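Long-range contact in novel antigen receptor (Ginglymostoma cirratum, PDB 4Q97), which is a shark IgNAR antibody, here its first constant domain, in a molecule that probably recognises antigen through its variable domain: residues 11-16 against 92-97. Numbering follows the deposited sequence.
Sequences PIVSLL and CQVSHS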
ATOM      1  N   PRO A  11      12.012  -5.566  -8.393  1.00 25.25           N
ATOM      2  CA  PRO A  11      10.857  -4.850  -7.855  1.00 23.63           C
ATOM      3  C   PRO A  11      11.096  -3.350  -7.811  1.00 23.90           C
ATOM      4  O   PRO A  11      12.222  -2.904  -7.576  1.00 25.44           O
ATOM      5  CB  PRO A  11      10.730  -5.406  -6.433  1.00 23.83           C
ATOM      6  CG  PRO A  11      12.097  -5.868  -6.077  1.00 24.97           C
ATOM      7  CD  PRO A  11      12.700  -6.364  -7.361  1.00 25.21           C
ATOM      8  N   ILE A  12      10.051  -2.575  -8.074  1.00 23.65           N
ATOM      9  CA  ILE A  12      10.100  -1.149  -7.793  1.00 20.65           C
ATOM     10  C   ILE A  12       9.624  -0.998  -6.357  1.00 20.63           C
ATOM     11  O   ILE A  12       8.570  -1.520  -5.982  1.00 22.42           O
ATOM     12  CB  ILE A  12       9.241  -0.326  -8.774  1.00 19.81           C
ATOM     13  CG1 ILE A  12       9.671  -0.615 -10.222  1.00 19.20           C
ATOM     14  CG2 ILE A  12       9.341   1.163  -8.455  1.00 20.10           C
ATOM     15  CD1 ILE A  12       8.740  -0.028 -11.275  1.00 18.88           C
ATOM     16  N   VAL A  13      10.426  -0.305  -5.561  1.00 19.96           N
ATOM     17  CA  VAL A  13      10.231  -0.212  -4.122  1.00 18.11           C
ATOM     18  C   VAL A  13       9.957   1.227  -3.724  1.00 19.56           C
ATOM     19  O   VAL A  13      10.678   2.144  -4.111  1.00 21.45           O
ATOM     20  CB  VAL A  13      11.476  -0.723  -3.366  1.00 17.05           C
ATOM     21  CG1 VAL A  13      11.365  -0.453  -1.868  1.00 16.94           C
ATOM     22  CG2 VAL A  13      11.678  -2.202  -3.649  1.00 17.90           C
ATOM     23  N   SER A  14       8.906   1.419  -2.946  1.00 21.45           N
ATOM     24  CA  SER A  14       8.506   2.747  -2.560  1.00 24.00           C
ATOM     25  C   SER A  14       7.912   2.697  -1.153  1.00 24.96           C
ATOM     26  O   SER A  14       6.980   1.929  -0.880  1.00 26.35           O
ATOM     27  CB  SER A  14       7.525   3.275  -3.602  1.00 26.33           C
ATOM     28  OG  SER A  14       6.849   4.430  -3.169  1.00 31.03           O
ATOM     29  N   LEU A  15       8.506   3.483  -0.257  1.00 24.28           N
ATOM     30  CA  LEU A  15       8.055   3.571   1.123  1.00 24.57           C
ATOM     31  C   LEU A  15       7.224   4.835   1.314  1.00 23.25           C
ATOM     32  O   LEU A  15       7.658   5.940   0.964  1.00 26.77           O
ATOM     33  CB  LEU A  15       9.241   3.588   2.084  1.00 26.92           C
ATOM     34  CG  LEU A  15       8.904   3.001   3.447  1.00 27.44           C
ATOM     35  CD1 LEU A  15       9.690   1.744   3.713  1.00 30.24           C
ATOM     36  CD2 LEU A  15       9.202   3.981   4.550  1.00 29.95           C
ATOM     37  N   LEU A  16       6.025   4.665   1.859  1.00 21.05           N
ATOM     38  CA  LEU A  16       5.090   5.774   2.003  1.00 20.74           C
ATOM     39  C   LEU A  16       4.537   5.836   3.421  1.00 19.62           C
ATOM     40  O   LEU A  16       4.367   4.806   4.075  1.00 16.59           O
ATOM     41  CB  LEU A  16       3.941   5.646   0.993  1.00 21.13           C
ATOM     42  CG  LEU A  16       4.310   5.241  -0.437  1.00 22.11           C
ATOM     43  CD1 LEU A  16       3.086   4.783  -1.222  1.00 22.73           C
ATOM     44  CD2 LEU A  16       5.044   6.366  -1.153  1.00 23.89           C
ATOM     45  N   CYS A  92      12.447  -0.311   4.778  1.00 28.15           N
ATOM     46  CA  CYS A  92      12.164  -1.672   4.350  1.00 28.44           C
ATOM     47  C   CYS A  92      13.196  -2.061   3.296  1.00 30.07           C
ATOM     48  O   CYS A  92      13.704  -1.214   2.542  1.00 26.75           O
ATOM     49  CB  CYS A  92      10.733  -1.834   3.809  1.00 29.22           C
ATOM     50  SG  CYS A  92      10.440  -0.986   2.244  1.00 29.30           S
ATOM     51  N   GLN A  93      13.500  -3.351   3.266  1.00 32.91           N
ATOM     52  CA  GLN A  93      14.515  -3.898   2.398  1.00 34.49           C
ATOM     53  C   GLN A  93      13.879  -5.035   1.603  1.00 35.25           C
ATOM     54  O   GLN A  93      13.217  -5.908   2.173  1.00 34.51           O
ATOM     55  CB  GLN A  93      15.708  -4.370   3.238  1.00 40.07           C
ATOM     56  CG  GLN A  93      16.937  -4.778   2.442  1.00 47.47           C
ATOM     57  CD  GLN A  93      18.234  -4.203   2.995  1.00 54.03           C
ATOM     58  OE1 GLN A  93      18.358  -3.933   4.190  1.00 55.35           O
ATOM     59  NE2 GLN A  93      19.212  -4.014   2.115  1.00 49.91           N
ATOM     60  N   VAL A  94      14.060  -4.997   0.284  1.00 33.01           N
ATOM     61  CA  VAL A  94      13.454  -5.978  -0.618  1.00 30.62           C
ATOM     62  C   VAL A  94      14.504  -6.786  -1.391  1.00 30.74           C
ATOM     63  O   VAL A  94      15.366  -6.223  -2.078  1.00 30.94           O
ATOM     64  CB  VAL A  94      12.474  -5.321  -1.615  1.00 29.57           C
ATOM     65  CG1 VAL A  94      11.700  -6.396  -2.373  1.00 26.92           C
ATOM     66  CG2 VAL A  94      11.516  -4.375  -0.895  1.00 28.61           C
ATOM     67  N   SER A  95      14.411  -8.108  -1.276  1.00 30.50           N
ATOM     68  CA  SER A  95      15.335  -9.020  -1.939  1.00 33.22           C
ATOM     69  C   SER A  95      14.655  -9.820  -3.029  1.00 30.53           C
ATOM     70  O   SER A  95      13.565 -10.357  -2.832  1.00 27.17           O
ATOM     71  CB  SER A  95      15.980  -9.977  -0.934  1.00 38.82           C
ATOM     72  OG  SER A  95      17.386  -9.820  -0.926  1.00 44.74           O
ATOM     73  N   HIS A  96      15.322  -9.901  -4.176  1.00 29.50           N
ATOM     74  CA  HIS A  96      14.815 -10.617  -5.335  1.00 29.24           C
ATOM     75  C   HIS A  96      15.974 -11.396  -5.944  1.00 31.40           C
ATOM     76  O   HIS A  96      16.765 -10.856  -6.717  1.00 29.78           O
ATOM     77  CB  HIS A  96      14.202  -9.628  -6.333  1.00 26.46           C
ATOM     78  CG  HIS A  96      13.389 -10.274  -7.412  1.00 25.75           C
ATOM     79  ND1 HIS A  96      12.305 -11.082  -7.147  1.00 25.34           N
ATOM     80  CD2 HIS A  96      13.490 -10.213  -8.760  1.00 24.80           C
ATOM     81  CE1 HIS A  96      11.784 -11.502  -8.285  1.00 25.58           C
ATOM     82  NE2 HIS A  96      12.483 -10.986  -9.279  1.00 24.38           N
ATOM     83  N   SER A  97      16.078 -12.667  -5.564  1.00 38.75           N
ATOM     84  CA  SER A  97      17.187 -13.520  -5.989  1.00 44.25           C
ATOM     85  C   SER A  97      17.321 -13.622  -7.505  1.00 42.91           C
ATOM     86  O   SER A  97      18.428 -13.529  -8.036  1.00 50.01           O
ATOM     87  CB  SER A  97      17.055 -14.919  -5.392  1.00 46.97           C
ATOM     88  OG  SER A  97      18.142 -15.736  -5.792  1.00 51.84           O
TER
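Val-13 and Val-94 both turn CG2 anti to their carbonyl carbons, with CG1 anti to the backbone N (chi1 near 180° in each), and the two side chains meet end on, methyl against methyl. Val-13 CG2 lies 3.5 Å from Val-94 CG2, with CG1 of Val-13 a little farther from the same Val-94 methyl. Cys-92 instead holds SG on the side flanked by both its backbone N and its carbonyl carbon (chi1 69°), which points the sulfur into the interior, where Leu-15 CD1 lies 3.2 Å from Cys-92 SG. Such a separation is tight for a methyl and a sulfur; at 2.4 Å resolution that closeness deserves caution. Val-13 CG1 flanks the same sulfur more loosely, at 4.2 Å from Cys-92 SG. Toward the other end, the Pro-11 ring passes alongside Val-94, the two side chains running opposite ways, with Pro-11 CG 3.8 Å from Val-94 CG1. The proline ring also meets His-96 at an angle: Pro-11 CD is 3.7 Å from His-96 CB and touches the start of the imidazole obliquely, while both ring nitrogens are hydrogen-bonded to backbone carbonyl oxygens, His-96 ND1 to Asn-42 O and NE2 to Tyr-39 O, which fixes the ring's rotation.

No hydrogen bond links the segments. The axes of strand segments 12-16 and 92-96 come within 8.6 Å and are antiparallel at 165°, the geometry of face-to-face sheets packed through side chains, as in the beta sandwich of an immunoglobulin constant domain. Strand 12-18, beside strand 28-38, is the outermost strand of its sheet within this chain, with the second subunit packing against Ile-12, Ser-14 and Leu-16; strand 89-96 lies between strands 44-49 and 101-108 in the other sheet, and the Cys-92 to Cys-33 disulfide, reaching strand 28-38, ties the two sheets covalently.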